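Local coordinates for protein putative peptidase (Clostridium acetobutylicum, PDB 3K9T) that is not expected to act as a peptidase despite its zinc-binding aminopeptidase-like fold, and probably takes part in making modified polysaccharides, at residues A[61-66]-A[230-235]; A[226-231]-A[296-301]. One frame throughout, in Å; residues are numbered along the deposited sequence.

In the fold
Both contacts use helix 229-237 of the aminopeptidase-like region, and their centres lie about 10 Å apart. Contact 2 holds the start of that helix and the turn before it against residues 296-301, close to the zinc site; it is partly buried and polar, built on carboxylates, hydroxyls and water. Contact 1 lies one turn further along, where a hairpin of the insert packs on the helix; it is buried, almost wholly apolar, and away from the metal. Trp65 joins them, Thr228 CG2 standing above the rim of its six-membered ring at CH2, on the face that also meets Ile232. The second subunit touches both, bonding to polar groups and packing on apolar ones such as Phe63 and Leu235.

Contact 1 (A[61-66]-A[230-235]); sequences KVFDWT and GSITWL
The backbones of 61-66 and 230-235 come nearest at Val62 and Thr233, whose CA atoms lie 5.3 Å apart, where a tight beta hairpin is laid against a helix. Its short strands, 61-62 and 65-66, are joined by a type II' turn from Val62 to Trp65. These two residues exchange a pair of backbone hydrogen bonds, and Phe63 takes the positive phi (48°) that the turn demands. The hairpin belongs to the insert region and the helix to the aminopeptidase-like region, so the contact joins the two.

Ile232 meets three of the hairpin's residues, Val62, Phe63 and Trp65. Its CG1 stands anti to its own carbonyl carbon (chi1 -62°), and the extended chain beyond it carries CD1 over one face of the Trp65 indole. The two side chains meet at about a right angle in a close CH-pi contact, with CD1 3.3 Å from the centroid of the five-membered ring and 15° off its normal. The other branch, CG2, faces the turn, touching the Val62 carbonyl and packing obliquely 4.0 Å from Phe63 CD2. A beta-branched residue suits this place because one branch serves the indole and the other the turn.

Phe63 reaches along the helix to Leu235, whose CB lies at the ring edge, 3.9 Å from CE2. Val62 fills the other flank, its methyls against Thr233. The Thr233 hydroxyl is bonded to Ile229 O within the helix, which lets a polar residue sit among apolar neighbours. Asp64 forms salt bridges with Lys372 and Arg373 of the second subunit, and Trp65 NE1 bonds to Glu367 O of that subunit. Against the helix, Val62 CG2 comes to 3.7 Å from Thr233 OG1.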
loop_
_atom_site.group_PDB
_atom_site.type_symbol
_atom_site.label_atom_id
_atom_site.label_comp_id
_atom_site.label_asym_id
_atom_site.label_seq_id
_atom_site.Cartn_x
_atom_site.Cartn_y
_atom_site.Cartn_z
ATOM N N LYS A 61 13.242 2.679 44.429
ATOM C CA LYS A 61 13.440 1.930 43.209
ATOM C C LYS A 61 12.160 1.999 42.392
ATOM O O LYS A 61 11.102 1.552 42.832
ATOM C CB LYS A 61 13.863 0.466 43.493
ATOM C CG LYS A 61 15.386 0.158 43.288
ATOM C CD LYS A 61 15.730 -0.027 41.749
ATOM N N VAL A 62 12.265 2.578 41.199
ATOM C CA VAL A 62 11.135 2.703 40.298
ATOM C C VAL A 62 11.489 1.934 39.021
ATOM O O VAL A 62 12.215 2.416 38.149
ATOM C CB VAL A 62 10.736 4.198 40.128
ATOM C CG1 VAL A 62 10.042 4.654 41.442
ATOM C CG2 VAL A 62 11.991 5.127 39.719
ATOM N N PHE A 63 10.972 0.708 38.956
ATOM C CA PHE A 63 11.438 -0.294 38.003
ATOM C C PHE A 63 12.983 -0.306 38.072
ATOM O O PHE A 63 13.540 -0.380 39.160
ATOM C CB PHE A 63 10.887 -0.061 36.573
ATOM C CG PHE A 63 9.381 -0.128 36.479
ATOM C CD1 PHE A 63 8.666 -1.189 37.041
ATOM C CD2 PHE A 63 8.670 0.861 35.829
ATOM C CE1 PHE A 63 7.272 -1.242 36.938
ATOM C CE2 PHE A 63 7.281 0.798 35.727
ATOM C CZ PHE A 63 6.590 -0.242 36.284
ATOM N N ASP A 64 13.664 -0.167 36.937
ATOM C CA ASP A 64 15.126 -0.263 36.893
ATOM C C ASP A 64 15.798 0.990 37.387
ATOM O O ASP A 64 17.003 1.008 37.587
ATOM C CB ASP A 64 15.635 -0.543 35.464
ATOM C CG ASP A 64 17.062 -1.034 35.445
ATOM O OD1 ASP A 64 17.382 -1.936 36.249
ATOM O OD2 ASP A 64 17.871 -0.509 34.645
ATOM N N TRP A 65 15.020 2.041 37.601
ATOM C CA TRP A 65 15.603 3.313 38.007
ATOM C C TRP A 65 15.549 3.527 39.504
ATOM O O TRP A 65 14.810 2.863 40.212
ATOM C CB TRP A 65 14.904 4.469 37.288
ATOM C CG TRP A 65 15.134 4.483 35.842
ATOM C CD1 TRP A 65 14.768 3.523 34.939
ATOM C CD2 TRP A 65 15.783 5.520 35.090
ATOM N NE1 TRP A 65 15.142 3.907 33.669
ATOM C CE2 TRP A 65 15.763 5.128 33.735
ATOM C CE3 TRP A 65 16.344 6.752 35.428
ATOM C CZ2 TRP A 65 16.294 5.913 32.726
ATOM C CZ3 TRP A 65 16.891 7.543 34.410
ATOM C CH2 TRP A 65 16.858 7.112 33.083
ATOM N N THR A 66 16.371 4.461 39.955
ATOM C CA THR A 66 16.407 4.879 41.340
ATOM C C THR A 66 16.085 6.347 41.427
ATOM O O THR A 66 16.708 7.141 40.737
ATOM C CB THR A 66 17.798 4.685 41.937
ATOM O OG1 THR A 66 18.180 3.313 41.803
ATOM C CG2 THR A 66 17.805 5.115 43.405
ATOM N N GLY A 230 10.236 10.909 36.029
ATOM C CA GLY A 230 8.867 11.135 36.506
ATOM C C GLY A 230 7.872 10.142 35.955
ATOM O O GLY A 230 7.163 9.536 36.703
ATOM N N SER A 231 7.839 9.954 34.641
ATOM C CA SER A 231 6.935 8.961 34.031
ATOM C C SER A 231 7.211 7.537 34.507
ATOM O O SER A 231 6.272 6.768 34.757
ATOM C CB SER A 231 6.951 9.046 32.503
ATOM O OG SER A 231 8.222 8.793 31.952
ATOM N N ILE A 232 8.489 7.188 34.659
ATOM C CA ILE A 232 8.866 5.856 35.195
ATOM C C ILE A 232 8.344 5.730 36.631
ATOM O O ILE A 232 7.700 4.752 36.970
ATOM C CB ILE A 232 10.398 5.602 35.128
ATOM C CG1 ILE A 232 10.878 5.626 33.665
ATOM C CG2 ILE A 232 10.757 4.230 35.759
ATOM C CD1 ILE A 232 12.401 5.583 33.495
ATOM N N THR A 233 8.569 6.759 37.452
ATOM C CA THR A 233 8.033 6.775 38.806
ATOM C C THR A 233 6.516 6.615 38.845
ATOM O O THR A 233 5.986 5.829 39.649
ATOM C CB THR A 233 8.421 8.051 39.538
ATOM O OG1 THR A 233 9.853 8.131 39.577
ATOM C CG2 THR A 233 7.827 8.074 40.978
ATOM N N TRP A 234 5.820 7.334 37.972
ATOM C CA TRP A 234 4.384 7.261 37.959
ATOM C C TRP A 234 3.913 5.873 37.559
ATOM O O TRP A 234 3.036 5.307 38.213
ATOM C CB TRP A 234 3.772 8.312 37.046
ATOM C CG TRP A 234 2.295 8.284 37.111
ATOM C CD1 TRP A 234 1.489 8.905 38.043
ATOM C CD2 TRP A 234 1.435 7.565 36.253
ATOM N NE1 TRP A 234 0.172 8.619 37.795
ATOM C CE2 TRP A 234 0.106 7.781 36.713
ATOM C CE3 TRP A 234 1.650 6.728 35.155
ATOM C CZ2 TRP A 234 -1.002 7.210 36.090
ATOM C CZ3 TRP A 234 0.544 6.160 34.528
ATOM C CH2 TRP A 234 -0.765 6.411 35.000
ATOM N N LEU A 235 4.493 5.331 36.485
ATOM C CA LEU A 235 4.133 3.983 36.014
ATOM C C LEU A 235 4.401 2.950 37.126
ATOM O O LEU A 235 3.608 2.034 37.334
ATOM C CB LEU A 235 4.868 3.624 34.703
ATOM C CG LEU A 235 4.361 4.332 33.451
ATOM C CD1 LEU A 235 5.283 4.189 32.241
ATOM C CD2 LEU A 235 2.957 3.836 33.121
#

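Contact 2 (A[226-231]-A[296-301]); sequences PETIGS and GSDERQ. With IMD (imidazole), chain E.
Asp298 lies across the turn that opens helix 229-237, its carboxylate alongside Glu227 CG. OD1 accepts the Thr228 N-H on its syn lone pair, at 2.7 Å and 158°, and also takes a proton from a water that bridges to Thr228 OG1 and Gln301 NE2; the other end of the Gln301 amide, OE1, accepts a bond from Glu367 N of the second subunit. An aspartate suits this buried place: it is short enough to meet a backbone N-H while its OD2 is 2.6 Å from a second water, which also lies near Pro226 O. Ser231 OG also lies close to OD1, but whether its one proton goes there or to Thr228 O is not settled.

Glu227 reaches past Asp298 to Ser297. With CG anti to its backbone N (chi1 -164°) and the chain extended, OE2 arrives 2.5 Å from Ser297 OG, which donates a very short hydrogen bond. An imidazole, probably from the crystallisation liquor, gives the same oxygen a second bond from N1, at 2.6 Å. Not a zinc ligand itself, Glu227 has its side chain about 6 Å from the zinc ion of His190, Asp196 and His325, consistent with a place beside the metal site.

Arg300 turns one guanidinium face to Thr228 OG1 without bonding to it; its NH2 is committed to a salt bridge with Glu367 of the second subunit. Glu227, Ser297 and Asp298 rest on Tyr187 of strand 181-187, while Thr228, at the N-cap position of helix 229-237, packs on Trp65 of strand 65-66, and Ser231 in that helix meets Gln301 of helix 299-302.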
loop_
_atom_site.group_PDB
_atom_site.type_symbol
_atom_site.label_atom_id
_atom_site.label_comp_id
_atom_site.label_asym_id
_atom_site.label_seq_id
_atom_site.Cartn_x
_atom_site.Cartn_y
_atom_site.Cartn_z
ATOM N N PRO A 226 8.650 15.215 36.102
ATOM C CA PRO A 226 9.904 15.383 35.356
ATOM C C PRO A 226 10.013 14.366 34.250
ATOM O O PRO A 226 9.577 13.220 34.439
ATOM C CB PRO A 226 10.993 15.080 36.413
ATOM C CG PRO A 226 10.301 14.338 37.520
ATOM C CD PRO A 226 8.903 14.917 37.522
ATOM N N GLU A 227 10.644 14.738 33.135
ATOM C CA GLU A 227 10.798 13.785 32.044
ATOM C C GLU A 227 11.583 12.532 32.446
ATOM O O GLU A 227 12.491 12.571 33.266
ATOM C CB GLU A 227 11.431 14.417 30.801
ATOM C CG GLU A 227 11.239 13.538 29.532
ATOM C CD GLU A 227 11.817 14.152 28.272
ATOM O OE1 GLU A 227 13.009 14.471 28.292
ATOM O OE2 GLU A 227 11.099 14.288 27.251
ATOM N N THR A 228 11.198 11.418 31.836
ATOM C CA THR A 228 11.833 10.141 32.017
ATOM C C THR A 228 11.662 9.621 33.426
ATOM O O THR A 228 10.859 8.740 33.626
ATOM C CB THR A 228 13.326 10.125 31.502
ATOM O OG1 THR A 228 13.282 10.354 30.108
ATOM C CG2 THR A 228 14.025 8.772 31.707
ATOM N N ILE A 229 12.415 10.155 34.379
ATOM C CA ILE A 229 12.346 9.686 35.775
ATOM C C ILE A 229 10.929 9.828 36.389
ATOM O O ILE A 229 10.462 8.942 37.142
ATOM C CB ILE A 229 13.447 10.346 36.667
ATOM C CG1 ILE A 229 13.442 9.721 38.061
ATOM C CG2 ILE A 229 13.314 11.879 36.708
ATOM C CD1 ILE A 229 13.662 8.177 38.060
ATOM N N GLY A 230 10.236 10.909 36.029
ATOM C CA GLY A 230 8.867 11.135 36.506
ATOM C C GLY A 230 7.872 10.142 35.955
ATOM O O GLY A 230 7.163 9.536 36.703
ATOM N N SER A 231 7.839 9.954 34.641
ATOM C CA SER A 231 6.935 8.961 34.031
ATOM C C SER A 231 7.211 7.537 34.507
ATOM O O SER A 231 6.272 6.768 34.757
ATOM C CB SER A 231 6.951 9.046 32.503
ATOM O OG SER A 231 8.222 8.793 31.952
ATOM N N GLY A 296 13.068 10.819 22.255
ATOM C CA GLY A 296 12.282 12.043 22.326
ATOM C C GLY A 296 11.761 12.234 23.742
ATOM O O GLY A 296 12.546 12.378 24.659
ATOM N N SER A 297 10.447 12.238 23.938
ATOM C CA SER A 297 9.896 12.449 25.279
ATOM C C SER A 297 9.262 11.178 25.844
ATOM O O SER A 297 9.583 10.103 25.391
ATOM C CB SER A 297 8.935 13.634 25.319
ATOM O OG SER A 297 8.718 14.019 26.670
ATOM N N ASP A 298 8.361 11.312 26.825
ATOM C CA ASP A 298 7.912 10.157 27.661
ATOM C C ASP A 298 7.125 9.065 26.962
ATOM O O ASP A 298 6.830 8.043 27.562
ATOM C CB ASP A 298 7.162 10.644 28.884
ATOM C CG ASP A 298 8.050 11.446 29.844
ATOM O OD1 ASP A 298 9.107 10.936 30.270
ATOM O OD2 ASP A 298 7.671 12.582 30.179
ATOM N N GLU A 299 6.786 9.270 25.693
ATOM C CA GLU A 299 6.160 8.220 24.885
ATOM C C GLU A 299 7.060 6.988 24.819
ATOM O O GLU A 299 6.569 5.868 24.682
ATOM C CB GLU A 299 5.794 8.734 23.496
ATOM C CG GLU A 299 6.971 9.112 22.610
ATOM C CD GLU A 299 7.503 10.504 22.844
ATOM O OE1 GLU A 299 7.003 11.192 23.772
ATOM O OE2 GLU A 299 8.418 10.898 22.072
ATOM N N ARG A 300 8.376 7.180 24.966
ATOM C CA ARG A 300 9.293 6.030 25.177
ATOM C C ARG A 300 9.008 5.173 26.390
ATOM O O ARG A 300 9.141 3.941 26.343
ATOM C CB ARG A 300 10.764 6.434 25.233
ATOM C CG ARG A 300 11.061 7.753 25.832
ATOM C CD ARG A 300 12.329 8.311 25.225
ATOM N NE ARG A 300 13.367 8.223 26.221
ATOM C CZ ARG A 300 13.984 9.272 26.748
ATOM N NH1 ARG A 300 13.737 10.496 26.299
ATOM N NH2 ARG A 300 14.887 9.096 27.707
ATOM N N GLN A 301 8.653 5.796 27.497
ATOM C CA GLN A 301 8.325 4.989 28.677
ATOM C C GLN A 301 6.959 4.345 28.462
ATOM O O GLN A 301 6.814 3.157 28.621
ATOM C CB GLN A 301 8.421 5.794 29.965
ATOM C CG GLN A 301 9.663 6.691 30.057
ATOM C CD GLN A 301 10.969 5.958 29.865
ATOM O OE1 GLN A 301 11.062 4.745 30.118
ATOM N NE2 GLN A 301 12.010 6.697 29.437
HETATM N N1 IMD E . 12.493 15.833 25.637
HETATM C C2 IMD E . 12.660 16.915 26.429
HETATM N N3 IMD E . 13.451 17.779 25.798
HETATM C C4 IMD E . 13.774 17.266 24.595
HETATM C C5 IMD E . 13.163 16.028 24.491
HETATM O O HOH W 1 7.104 12.616 32.757
HETATM O O HOH W 2 11.144 9.502 28.677
#